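Local coordinates for VgrG protein (Vibrio cholerae, PDB 4DTH) that probably cross-links host G-actin through its toxin domain, which binds ATP together with magnesium ions, at residues Ala12-Pro17 against Val92-Glu97; Val35-Ala40 against Lys148-Ala153; Glu196-Tyr201 against Trp275-Arg280; Asn217-Glu222 against Ile289-Asp294. One frame throughout, in Å; residues are numbered along the deposited sequence.

Interaction 1: residues Ala12-Pro17 against Val92-Glu97; sequences ATPDFP and VSYPCE. With ATP (adenosine-5'-triphosphate), chain B.
The carbonyl oxygen of Pro-14 takes the hydroxyl of Tyr-94, with Tyr-94 OH 2.8 Å from Pro-14 O and tilted 24° out of the carbonyl plane. The same hydroxyl lies 3.3 Å from CD of Pro-14, so the proline ring and its own carbonyl both border the phenol end. Further along, the Tyr-94 ring is met at its edge by the CD atom of Pro-17. The Phe-16 side chain makes the central contact. Its CG lies opposite the carbonyl carbon (chi1 -69°), which swings the ring in between Tyr-94 and the nucleotide. There it forms an offset edge-to-face pair with Tyr-94, the edge of Phe-16 toward the tyrosine face, with planes at 77°. Phe-16 CD1 comes within 3.5 Å of Pro-95 CD, while CZ reaches CG1 of Val-92. Over one face of the phenylalanine lies C8 of the ATP adenine. Pro-95 faces the base as well, its CG 3.6 Å from C5 of ATP, and Val-92 CG1 lies against the ribose. The ribose hydroxyl O2' donates to Ser-93 O at 2.6 Å, on strand 85-97, whose Ser-93 OG is engaged by Ile-27 N. The loop 12-17 and this strand thus build one wall of the ATP pocket, where the nucleotide is probably held by apolar packing plus one directed bond to its ribose, Ser-24 OG adding another from outside.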
# COMPACT_ATOMS: atom_id res chain seq x y z
N ALA A 12 3.63 -1.95 -21.90
CA ALA A 12 3.83 -2.87 -20.79
C ALA A 12 4.68 -2.28 -19.64
O ALA A 12 5.92 -2.21 -19.75
CB ALA A 12 4.45 -4.17 -21.30
N THR A 13 4.01 -1.85 -18.54
CA THR A 13 4.71 -1.35 -17.35
C THR A 13 5.21 -2.60 -16.62
O THR A 13 4.40 -3.51 -16.37
CB THR A 13 3.84 -0.50 -16.40
OG1 THR A 13 2.60 -1.14 -16.15
CG2 THR A 13 3.63 0.91 -16.87
N PRO A 14 6.52 -2.69 -16.29
CA PRO A 14 7.00 -3.89 -15.60
C PRO A 14 6.33 -4.07 -14.24
O PRO A 14 5.93 -3.09 -13.61
CB PRO A 14 8.51 -3.64 -15.43
CG PRO A 14 8.84 -2.59 -16.42
CD PRO A 14 7.62 -1.73 -16.52
N ASP A 15 6.15 -5.33 -13.84
CA ASP A 15 5.58 -5.64 -12.54
C ASP A 15 6.63 -5.39 -11.50
O ASP A 15 7.83 -5.44 -11.79
CB ASP A 15 5.14 -7.11 -12.48
CG ASP A 15 3.88 -7.39 -13.26
OD1 ASP A 15 2.81 -6.83 -12.88
OD2 ASP A 15 3.94 -8.18 -14.23
N PHE A 16 6.18 -5.17 -10.27
CA PHE A 16 7.08 -4.99 -9.16
C PHE A 16 7.94 -6.23 -8.98
O PHE A 16 7.40 -7.34 -8.99
CB PHE A 16 6.30 -4.81 -7.85
CG PHE A 16 5.52 -3.53 -7.69
CD1 PHE A 16 6.08 -2.30 -8.03
CD2 PHE A 16 4.24 -3.54 -7.15
CE1 PHE A 16 5.37 -1.11 -7.84
CE2 PHE A 16 3.52 -2.35 -6.97
CZ PHE A 16 4.09 -1.14 -7.32
N PRO A 17 9.26 -6.04 -8.69
CA PRO A 17 10.05 -7.20 -8.25
C PRO A 17 9.37 -7.72 -6.96
O PRO A 17 8.76 -6.93 -6.22
CB PRO A 17 11.43 -6.61 -7.94
CG PRO A 17 11.22 -5.15 -7.81
CD PRO A 17 10.01 -4.77 -8.56
N VAL A 92 4.32 5.95 -7.93
CA VAL A 92 4.43 4.74 -7.09
C VAL A 92 5.77 4.07 -7.37
O VAL A 92 5.98 3.57 -8.47
CB VAL A 92 3.22 3.78 -7.33
CG1 VAL A 92 3.33 2.53 -6.47
CG2 VAL A 92 1.89 4.48 -7.08
N SER A 93 6.68 4.09 -6.39
CA SER A 93 8.00 3.52 -6.64
C SER A 93 8.00 2.01 -6.81
O SER A 93 7.13 1.32 -6.27
CB SER A 93 8.99 3.91 -5.55
OG SER A 93 8.78 3.18 -4.35
N TYR A 94 8.99 1.50 -7.57
CA TYR A 94 9.29 0.08 -7.64
C TYR A 94 10.05 -0.14 -6.33
O TYR A 94 10.94 0.67 -6.01
CB TYR A 94 10.17 -0.25 -8.85
CG TYR A 94 9.35 -0.34 -10.12
CD1 TYR A 94 9.02 0.81 -10.84
CD2 TYR A 94 8.82 -1.55 -10.56
CE1 TYR A 94 8.24 0.75 -11.99
CE2 TYR A 94 8.03 -1.62 -11.70
CZ TYR A 94 7.74 -0.47 -12.42
OH TYR A 94 6.95 -0.52 -13.54
N PRO A 95 9.68 -1.13 -5.49
CA PRO A 95 10.38 -1.29 -4.21
C PRO A 95 11.88 -1.52 -4.35
O PRO A 95 12.34 -1.99 -5.40
CB PRO A 95 9.69 -2.51 -3.58
CG PRO A 95 9.14 -3.28 -4.77
CD PRO A 95 8.65 -2.18 -5.66
N CYS A 96 12.63 -1.17 -3.30
CA CYS A 96 14.07 -1.37 -3.24
C CYS A 96 14.44 -1.84 -1.85
O CYS A 96 13.59 -1.84 -0.96
CB CYS A 96 14.83 -0.11 -3.64
SG CYS A 96 14.62 1.30 -2.51
N GLU A 97 15.70 -2.26 -1.65
CA GLU A 97 16.16 -2.66 -0.33
C GLU A 97 16.18 -1.42 0.55
O GLU A 97 16.59 -0.36 0.10
CB GLU A 97 17.56 -3.29 -0.41
CG GLU A 97 17.60 -4.52 -1.31
CD GLU A 97 18.99 -5.02 -1.68
OE1 GLU A 97 19.11 -5.67 -2.74
OE2 GLU A 97 19.94 -4.78 -0.90
PG ATP B . -4.36 -0.35 -2.00
O1G ATP B . -3.89 0.17 -0.67
O2G ATP B . -4.85 -1.77 -1.88
O3G ATP B . -5.46 0.49 -2.58
PB ATP B . -2.77 -0.70 -4.38
O1B ATP B . -3.40 -2.00 -4.70
O2B ATP B . -3.33 0.34 -5.32
O3B ATP B . -3.09 -0.32 -2.97
PA ATP B . -0.19 -1.84 -4.19
O1A ATP B . -0.89 -2.97 -3.55
O2A ATP B . 0.47 -2.36 -5.47
O3A ATP B . -1.18 -0.79 -4.55
O5' ATP B . 0.90 -1.26 -3.16
C5' ATP B . 1.85 -0.33 -3.70
C4' ATP B . 2.92 0.04 -2.71
O4' ATP B . 3.58 -1.16 -2.22
C3' ATP B . 4.03 0.90 -3.31
O3' ATP B . 4.55 1.84 -2.37
C2' ATP B . 5.07 -0.15 -3.69
O2' ATP B . 6.36 0.38 -3.92
C1' ATP B . 4.97 -1.04 -2.47
N9 ATP B . 5.57 -2.38 -2.59
C8 ATP B . 5.24 -3.35 -3.50
N7 ATP B . 5.94 -4.45 -3.36
C5 ATP B . 6.77 -4.19 -2.28
C6 ATP B . 7.75 -4.95 -1.62
N6 ATP B . 8.07 -6.21 -1.95
N1 ATP B . 8.39 -4.39 -0.57
C2 ATP B . 8.07 -3.14 -0.21
N3 ATP B . 7.17 -2.32 -0.76
C4 ATP B . 6.55 -2.90 -1.80

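Interaction 2: residues Val35-Ala40 against Lys148-Ala153; sequences VVAMPA and KHVIAA
Val-35 and Ala-152 exchange a pair of backbone hydrogen bonds, Val-35 N to Ala-152 O at 2.8 Å and Ala-152 N to Val-35 O at 3.0 Å. Ala-37 and Val-150 repeat the arrangement, with Ala-37 N 2.9 Å from Val-150 O. Weaker CA-H...O contacts lie beside these bonds, the shortest from His-149 CA to Ala-37 O at 3.2 Å. The pattern is that of antiparallel strands 34-38 and 150-153, in which Val-36 and Ile-151 form the non-hydrogen-bonded pair between two hydrogen-bonded ones; on its other edge strand 34-38 pairs with strand 85-97. Apolar contacts divide between the two faces. On one, Ala-37 CB meets Val-150 CG2 at 3.7 Å. On the other, Val-36 CG2 touches the CD1 end of Ile-151, which bends back toward its neighbour because both of its torsions are near -60°; Phe-46 and helix 101-124 pack on this side. Past the paired residues the contact becomes mixed. Met-38 CG rests 3.5 Å from His-149 CB, and the imidazole is held by Asn-146 O at ND1 and Leu-130 N at NE2. Pro-39 CD approaches Lys-148 O, a buried carbonyl without a partner in the model, while the lysine chain, turned at its last torsion, brings NZ to 3.6 Å from Pro-39 CG.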
# COMPACT_ATOMS: atom_id res chain seq x y z
N VAL A 35 -3.75 17.10 -13.21
CA VAL A 35 -4.55 15.89 -13.31
C VAL A 35 -4.15 15.12 -14.57
O VAL A 35 -3.55 15.69 -15.49
CB VAL A 35 -6.07 16.19 -13.31
CG1 VAL A 35 -6.56 16.69 -11.94
CG2 VAL A 35 -6.44 17.16 -14.45
N VAL A 36 -4.52 13.84 -14.63
CA VAL A 36 -4.42 13.00 -15.81
C VAL A 36 -5.87 12.69 -16.21
O VAL A 36 -6.71 12.44 -15.34
CB VAL A 36 -3.57 11.70 -15.65
CG1 VAL A 36 -4.14 10.76 -14.58
CG2 VAL A 36 -3.41 10.96 -16.98
N ALA A 37 -6.17 12.74 -17.50
CA ALA A 37 -7.50 12.35 -17.98
C ALA A 37 -7.29 11.16 -18.89
O ALA A 37 -6.31 11.11 -19.65
CB ALA A 37 -8.18 13.49 -18.70
N MET A 38 -8.13 10.14 -18.73
CA MET A 38 -8.02 8.89 -19.47
C MET A 38 -9.41 8.33 -19.78
O MET A 38 -10.35 8.69 -19.06
CB MET A 38 -7.25 7.86 -18.62
CG MET A 38 -5.77 7.91 -18.83
SD MET A 38 -4.94 6.50 -18.08
CE MET A 38 -4.82 7.04 -16.49
N PRO A 39 -9.56 7.39 -20.76
CA PRO A 39 -10.89 6.76 -20.96
C PRO A 39 -11.39 6.10 -19.68
O PRO A 39 -10.59 5.69 -18.84
CB PRO A 39 -10.61 5.69 -22.02
CG PRO A 39 -9.40 6.15 -22.74
CD PRO A 39 -8.56 6.84 -21.70
N ALA A 40 -12.71 5.99 -19.52
CA ALA A 40 -13.31 5.33 -18.36
C ALA A 40 -12.87 3.86 -18.34
O ALA A 40 -12.64 3.27 -19.40
CB ALA A 40 -14.83 5.42 -18.44
N LYS A 148 -3.21 6.77 -24.52
CA LYS A 148 -4.57 7.29 -24.45
C LYS A 148 -4.78 8.02 -23.11
O LYS A 148 -5.51 7.54 -22.24
CB LYS A 148 -5.61 6.18 -24.68
CG LYS A 148 -6.58 6.50 -25.81
CD LYS A 148 -7.47 5.31 -26.16
CE LYS A 148 -8.60 5.70 -27.08
NZ LYS A 148 -9.73 6.26 -26.32
N HIS A 149 -4.10 9.15 -22.96
CA HIS A 149 -4.17 10.01 -21.78
C HIS A 149 -3.81 11.44 -22.15
O HIS A 149 -3.22 11.67 -23.21
CB HIS A 149 -3.24 9.51 -20.64
CG HIS A 149 -1.79 9.90 -20.82
ND1 HIS A 149 -0.91 9.09 -21.52
CD2 HIS A 149 -1.13 11.01 -20.41
CE1 HIS A 149 0.25 9.72 -21.51
NE2 HIS A 149 0.17 10.89 -20.85
N VAL A 150 -4.15 12.39 -21.28
CA VAL A 150 -3.72 13.78 -21.38
C VAL A 150 -3.35 14.26 -19.98
O VAL A 150 -3.91 13.78 -18.99
CB VAL A 150 -4.72 14.76 -22.08
CG1 VAL A 150 -4.93 14.41 -23.55
CG2 VAL A 150 -6.06 14.87 -21.34
N ILE A 151 -2.41 15.20 -19.91
CA ILE A 151 -2.00 15.82 -18.65
C ILE A 151 -2.50 17.26 -18.72
O ILE A 151 -2.23 17.95 -19.71
CB ILE A 151 -0.45 15.76 -18.45
CG1 ILE A 151 0.07 14.30 -18.41
CG2 ILE A 151 -0.01 16.58 -17.21
CD1 ILE A 151 -0.43 13.43 -17.19
N ALA A 152 -3.18 17.72 -17.67
CA ALA A 152 -3.71 19.08 -17.63
C ALA A 152 -3.49 19.74 -16.28
O ALA A 152 -3.61 19.08 -15.24
CB ALA A 152 -5.18 19.11 -17.99
N ALA A 153 -3.19 21.04 -16.29
CA ALA A 153 -2.95 21.84 -15.09
C ALA A 153 -4.18 21.94 -14.21
O ALA A 153 -5.31 21.91 -14.71
CB ALA A 153 -2.53 23.24 -15.50

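Interaction 3: residues Glu196-Tyr201 against Trp275-Arg280; sequences ESAPWY and WEILPR. With ATP (adenosine-5'-triphosphate), chain B.
Trp-200 meets the segment 275-280 through its indole N-H and through one ring face. Trp-200 NE1 donates to Ile-277 O at 2.8 Å; the donor lies in the carbonyl plane, whereas the oxygen stands 20° out of the indole plane and the bond is somewhat bent. Against the face, Trp-275 presents the edge of its six-membered ring, a T-shaped pair with planes at 76° and Trp-275 CE3 3.6 Å from Trp-200 CD1. The CB atoms of Ala-198 and Tyr-201 lie over the opposite face, toward its rim. On the benzene ring, on the N-H side, CZ2 of Trp-200 lies 3.8 Å from Pro-279 CG. Ala-198 CB also packs on Ile-277 CD1, again at 3.8 Å, and the ring of Pro-199 crosses the carboxylate end of Glu-276.

What places Trp-200 is a type I turn from Ala-198 to Tyr-201, closed by Tyr-201 N to Ala-198 O, together with a chi1 of 55° that sets CG between the backbone N and carbonyl carbon. Beyond Pro-279, Arg-280 turns to the triphosphate of ATP, with the γ-phosphate oxygen O2G over its guanidinium face. The turn between helices 190-196 and 204-212 thus packs on strand 277-279, which pairs with strand 343-352, while helix 221-245 adjoins both tryptophans.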
# COMPACT_ATOMS: atom_id res chain seq x y z
N GLU A 196 6.47 -3.16 15.02
CA GLU A 196 5.94 -3.69 16.28
C GLU A 196 5.36 -2.60 17.18
O GLU A 196 4.58 -2.90 18.09
CB GLU A 196 7.01 -4.50 17.02
CG GLU A 196 7.30 -5.84 16.37
CD GLU A 196 8.63 -6.43 16.80
OE1 GLU A 196 9.13 -6.03 17.88
OE2 GLU A 196 9.16 -7.29 16.07
N SER A 197 5.72 -1.33 16.91
CA SER A 197 5.18 -0.19 17.65
C SER A 197 3.76 0.18 17.20
O SER A 197 3.13 1.04 17.83
CB SER A 197 6.12 1.02 17.57
OG SER A 197 6.00 1.68 16.32
N ALA A 198 3.22 -0.49 16.14
CA ALA A 198 1.85 -0.25 15.66
C ALA A 198 0.90 -0.40 16.87
O ALA A 198 1.08 -1.34 17.66
CB ALA A 198 1.48 -1.24 14.57
N PRO A 199 -0.04 0.55 17.08
CA PRO A 199 -0.90 0.47 18.28
C PRO A 199 -1.72 -0.81 18.40
O PRO A 199 -1.96 -1.28 19.51
CB PRO A 199 -1.81 1.70 18.15
CG PRO A 199 -1.12 2.60 17.21
CD PRO A 199 -0.34 1.74 16.27
N TRP A 200 -2.11 -1.38 17.25
CA TRP A 200 -2.89 -2.62 17.21
C TRP A 200 -2.10 -3.86 17.59
O TRP A 200 -2.70 -4.86 17.94
CB TRP A 200 -3.56 -2.80 15.84
CG TRP A 200 -2.61 -2.77 14.67
CD1 TRP A 200 -2.35 -1.71 13.86
CD2 TRP A 200 -1.82 -3.86 14.18
NE1 TRP A 200 -1.44 -2.07 12.89
CE2 TRP A 200 -1.09 -3.38 13.07
CE3 TRP A 200 -1.65 -5.20 14.57
CZ2 TRP A 200 -0.19 -4.19 12.35
CZ3 TRP A 200 -0.77 -6.00 13.86
CH2 TRP A 200 -0.05 -5.50 12.77
N TYR A 201 -0.75 -3.81 17.47
CA TYR A 201 0.06 -4.98 17.79
C TYR A 201 0.23 -5.14 19.29
O TYR A 201 0.74 -4.24 19.96
CB TYR A 201 1.43 -4.96 17.09
CG TYR A 201 2.27 -6.17 17.39
CD1 TYR A 201 1.88 -7.44 16.97
CD2 TYR A 201 3.45 -6.06 18.12
CE1 TYR A 201 2.66 -8.57 17.26
CE2 TYR A 201 4.24 -7.18 18.40
CZ TYR A 201 3.84 -8.43 17.97
OH TYR A 201 4.60 -9.53 18.27
N TRP A 275 -5.89 1.99 11.29
CA TRP A 275 -4.83 1.00 11.52
C TRP A 275 -3.49 1.71 11.80
O TRP A 275 -2.67 1.17 12.55
CB TRP A 275 -4.65 0.09 10.29
CG TRP A 275 -5.69 -0.97 10.16
CD1 TRP A 275 -6.86 -0.90 9.47
CD2 TRP A 275 -5.63 -2.30 10.70
NE1 TRP A 275 -7.53 -2.09 9.53
CE2 TRP A 275 -6.82 -2.96 10.32
CE3 TRP A 275 -4.72 -2.98 11.53
CZ2 TRP A 275 -7.12 -4.27 10.72
CZ3 TRP A 275 -5.00 -4.29 11.91
CH2 TRP A 275 -6.19 -4.92 11.51
N GLU A 276 -3.25 2.88 11.15
CA GLU A 276 -2.03 3.72 11.18
C GLU A 276 -0.91 3.04 10.37
O GLU A 276 -0.42 3.60 9.39
CB GLU A 276 -1.56 4.06 12.61
CG GLU A 276 -2.58 4.89 13.38
CD GLU A 276 -2.15 5.28 14.78
OE1 GLU A 276 -3.05 5.52 15.62
OE2 GLU A 276 -0.93 5.34 15.05
N ILE A 277 -0.54 1.83 10.78
CA ILE A 277 0.38 0.94 10.09
C ILE A 277 -0.55 -0.17 9.60
O ILE A 277 -1.01 -1.02 10.37
CB ILE A 277 1.54 0.44 11.00
CG1 ILE A 277 2.39 1.64 11.47
CG2 ILE A 277 2.40 -0.58 10.25
CD1 ILE A 277 3.43 1.35 12.59
N LEU A 278 -0.89 -0.10 8.31
CA LEU A 278 -1.87 -0.99 7.71
C LEU A 278 -1.28 -2.29 7.14
O LEU A 278 -0.51 -2.23 6.19
CB LEU A 278 -2.62 -0.22 6.59
CG LEU A 278 -3.67 -0.98 5.77
CD1 LEU A 278 -4.89 -1.34 6.60
CD2 LEU A 278 -4.07 -0.17 4.53
N PRO A 279 -1.68 -3.47 7.67
CA PRO A 279 -1.21 -4.73 7.06
C PRO A 279 -1.66 -4.80 5.59
O PRO A 279 -2.81 -4.47 5.27
CB PRO A 279 -1.91 -5.80 7.90
CG PRO A 279 -2.17 -5.12 9.24
CD PRO A 279 -2.58 -3.73 8.81
N ARG A 280 -0.72 -5.14 4.69
CA ARG A 280 -1.00 -5.20 3.26
C ARG A 280 -0.95 -6.61 2.71
O ARG A 280 -1.13 -6.80 1.51
CB ARG A 280 -0.02 -4.29 2.47
CG ARG A 280 -0.22 -2.80 2.69
CD ARG A 280 -1.42 -2.20 1.96
NE ARG A 280 -1.35 -2.36 0.51
CZ ARG A 280 -2.09 -3.22 -0.19
NH1 ARG A 280 -2.97 -4.00 0.43
NH2 ARG A 280 -1.97 -3.30 -1.50
PG ATP B . -4.36 -0.35 -2.00
O1G ATP B . -3.89 0.17 -0.67
O2G ATP B . -4.85 -1.77 -1.88
O3G ATP B . -5.46 0.49 -2.58
PB ATP B . -2.77 -0.70 -4.38
O1B ATP B . -3.40 -2.00 -4.70
O2B ATP B . -3.33 0.34 -5.32
O3B ATP B . -3.09 -0.32 -2.97
PA ATP B . -0.19 -1.84 -4.19
O1A ATP B . -0.89 -2.97 -3.55
O2A ATP B . 0.47 -2.36 -5.47
O3A ATP B . -1.18 -0.79 -4.55
O5' ATP B . 0.90 -1.26 -3.16
C5' ATP B . 1.85 -0.33 -3.70
C4' ATP B . 2.92 0.04 -2.71
O4' ATP B . 3.58 -1.16 -2.22
C3' ATP B . 4.03 0.90 -3.31
O3' ATP B . 4.55 1.84 -2.37
C2' ATP B . 5.07 -0.15 -3.69
O2' ATP B . 6.36 0.38 -3.92
C1' ATP B . 4.97 -1.04 -2.47
N9 ATP B . 5.57 -2.38 -2.59
C8 ATP B . 5.24 -3.35 -3.50
N7 ATP B . 5.94 -4.45 -3.36
C5 ATP B . 6.77 -4.19 -2.28
C6 ATP B . 7.75 -4.95 -1.62
N6 ATP B . 8.07 -6.21 -1.95
N1 ATP B . 8.39 -4.39 -0.57
C2 ATP B . 8.07 -3.14 -0.21
N3 ATP B . 7.17 -2.32 -0.76
C4 ATP B . 6.55 -2.90 -1.80

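Interaction 4: residues Asn217-Glu222 against Ile289-Asp294; sequences NLDDKE and ILSKSD
Asp-294 grips two successive backbone N-H groups with one carboxylate: Asp-219 N reaches OD1 at 2.9 Å and Asp-220 N reaches OD2 at 2.8 Å. Both oxygens use their syn lone pairs, so the two bonds together fix the rotation of this buried group. Its CG stands opposite the carbonyl carbon (chi1 -78°), which turns the carboxylate toward the loop. Close by, Ser-291 OG donates to Asp-219 OD2 at 2.6 Å, meeting that oxygen on its anti side. The same hydroxyl accepts from Asp-294 N at 3.1 Å, making Ser-291 the N-cap of helix 292-307. Here two helix starts meet, for Asp-220 is the N-cap of helix 221-245, its OD1 taking Leu-223 N. Two carboxylates are drawn together in the process, with Asp-219 OD2 3.5 Å from Asp-294 OD1; the surrounding N-H and hydroxyl donors probably offset that repulsion.

The outer side is looser and wetter. A water donates to Asp-294 OD1 at 2.7 Å and bonds to Ser-293 OG at 2.6 Å, with only a weak link to Asn-217 O. Ser-293 CB approaches Asp-219 OD2 no nearer than 4.0 Å. Leu-218 brings CD2 beside OD1 of Asp-294, and its side chain also touches Ala-297 of helix 292-307.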
# COMPACT_ATOMS: atom_id res chain seq x y z
N ASN A 217 4.07 -30.01 22.70
CA ASN A 217 5.39 -30.16 22.16
C ASN A 217 5.36 -29.52 20.78
O ASN A 217 4.96 -30.16 19.80
CB ASN A 217 5.79 -31.63 22.12
CG ASN A 217 7.28 -31.81 22.06
OD1 ASN A 217 8.05 -31.07 22.68
ND2 ASN A 217 7.71 -32.81 21.31
N LEU A 218 5.68 -28.22 20.74
CA LEU A 218 5.64 -27.47 19.49
C LEU A 218 6.92 -27.59 18.71
O LEU A 218 8.01 -27.59 19.29
CB LEU A 218 5.24 -26.00 19.72
CG LEU A 218 3.84 -25.77 20.33
CD1 LEU A 218 3.58 -24.29 20.48
CD2 LEU A 218 2.73 -26.40 19.47
N ASP A 219 6.78 -27.69 17.37
CA ASP A 219 7.91 -27.79 16.44
C ASP A 219 8.83 -26.57 16.59
O ASP A 219 10.04 -26.73 16.76
CB ASP A 219 7.42 -27.97 15.01
CG ASP A 219 6.78 -29.33 14.77
OD1 ASP A 219 7.41 -30.37 15.14
OD2 ASP A 219 5.67 -29.37 14.20
N ASP A 220 8.22 -25.37 16.61
CA ASP A 220 8.94 -24.13 16.82
C ASP A 220 8.06 -23.23 17.66
O ASP A 220 7.25 -22.48 17.12
CB ASP A 220 9.32 -23.48 15.47
CG ASP A 220 10.40 -22.41 15.57
OD1 ASP A 220 10.47 -21.72 16.61
OD2 ASP A 220 11.14 -22.24 14.59
N LYS A 221 8.18 -23.37 18.99
CA LYS A 221 7.37 -22.61 19.95
C LYS A 221 7.49 -21.08 19.89
O LYS A 221 6.48 -20.40 20.06
CB LYS A 221 7.52 -23.16 21.37
CG LYS A 221 8.87 -22.91 22.01
CD LYS A 221 8.97 -23.66 23.32
CE LYS A 221 9.53 -22.81 24.43
NZ LYS A 221 10.96 -22.48 24.22
N GLU A 222 8.69 -20.56 19.60
CA GLU A 222 8.91 -19.11 19.52
C GLU A 222 8.31 -18.54 18.23
O GLU A 222 7.72 -17.46 18.26
CB GLU A 222 10.40 -18.75 19.67
CG GLU A 222 10.99 -19.27 20.97
CD GLU A 222 11.37 -18.24 22.00
OE1 GLU A 222 10.48 -17.79 22.75
OE2 GLU A 222 12.58 -17.93 22.11
N ILE A 289 4.38 -20.40 7.26
CA ILE A 289 5.73 -20.38 7.84
C ILE A 289 5.89 -21.41 8.97
O ILE A 289 7.00 -21.64 9.43
CB ILE A 289 6.25 -18.97 8.23
CG1 ILE A 289 5.68 -18.47 9.58
CG2 ILE A 289 6.05 -17.94 7.07
CD1 ILE A 289 6.39 -17.25 10.15
N LEU A 290 4.77 -22.00 9.42
CA LEU A 290 4.73 -23.00 10.50
C LEU A 290 4.47 -24.40 9.95
O LEU A 290 3.99 -24.54 8.83
CB LEU A 290 3.59 -22.66 11.49
CG LEU A 290 3.58 -21.27 12.14
CD1 LEU A 290 2.25 -20.99 12.81
CD2 LEU A 290 4.70 -21.11 13.14
N SER A 291 4.71 -25.44 10.79
CA SER A 291 4.39 -26.83 10.44
C SER A 291 2.86 -26.96 10.53
O SER A 291 2.24 -26.13 11.21
CB SER A 291 5.05 -27.78 11.43
OG SER A 291 4.58 -27.56 12.75
N LYS A 292 2.26 -27.96 9.85
CA LYS A 292 0.81 -28.21 9.86
C LYS A 292 0.31 -28.28 11.33
O LYS A 292 -0.69 -27.64 11.67
CB LYS A 292 0.50 -29.53 9.10
CG LYS A 292 -0.99 -29.87 8.92
CD LYS A 292 -1.19 -31.38 8.69
CE LYS A 292 -2.64 -31.78 8.63
NZ LYS A 292 -2.85 -33.20 9.03
N SER A 293 1.06 -28.98 12.19
CA SER A 293 0.79 -29.17 13.62
C SER A 293 0.81 -27.85 14.42
O SER A 293 -0.15 -27.57 15.15
CB SER A 293 1.76 -30.18 14.22
OG SER A 293 1.48 -30.38 15.59
N ASP A 294 1.89 -27.05 14.28
CA ASP A 294 2.05 -25.75 14.96
C ASP A 294 0.97 -24.76 14.53
O ASP A 294 0.46 -24.03 15.38
CB ASP A 294 3.44 -25.14 14.70
CG ASP A 294 4.57 -25.72 15.53
OD1 ASP A 294 4.36 -26.78 16.17
OD2 ASP A 294 5.66 -25.10 15.55
O HOH W 1 3.09 -28.97 17.12

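How the interactions relate
Interactions 1 and 3 reach ATP from different parts of the chain: interaction 1 receives base and ribose, and interaction 3 sends an arginine to the phosphates. Their centres are about 24 Å apart, on opposite sides of the chain's centre. Interaction 2 touches neither nucleotide nor metal, the Met-38 side chain being about 13 Å from ATP, yet its strand 34-38 adjoins strand 85-97 of interaction 1. Interaction 4 lies farther out, its centre about 25 Å from that of interaction 3 and 52 Å from that of interaction 2. Interactions 3 and 4 alternate along the chain, and strand 277-279 is followed by helix 292-307.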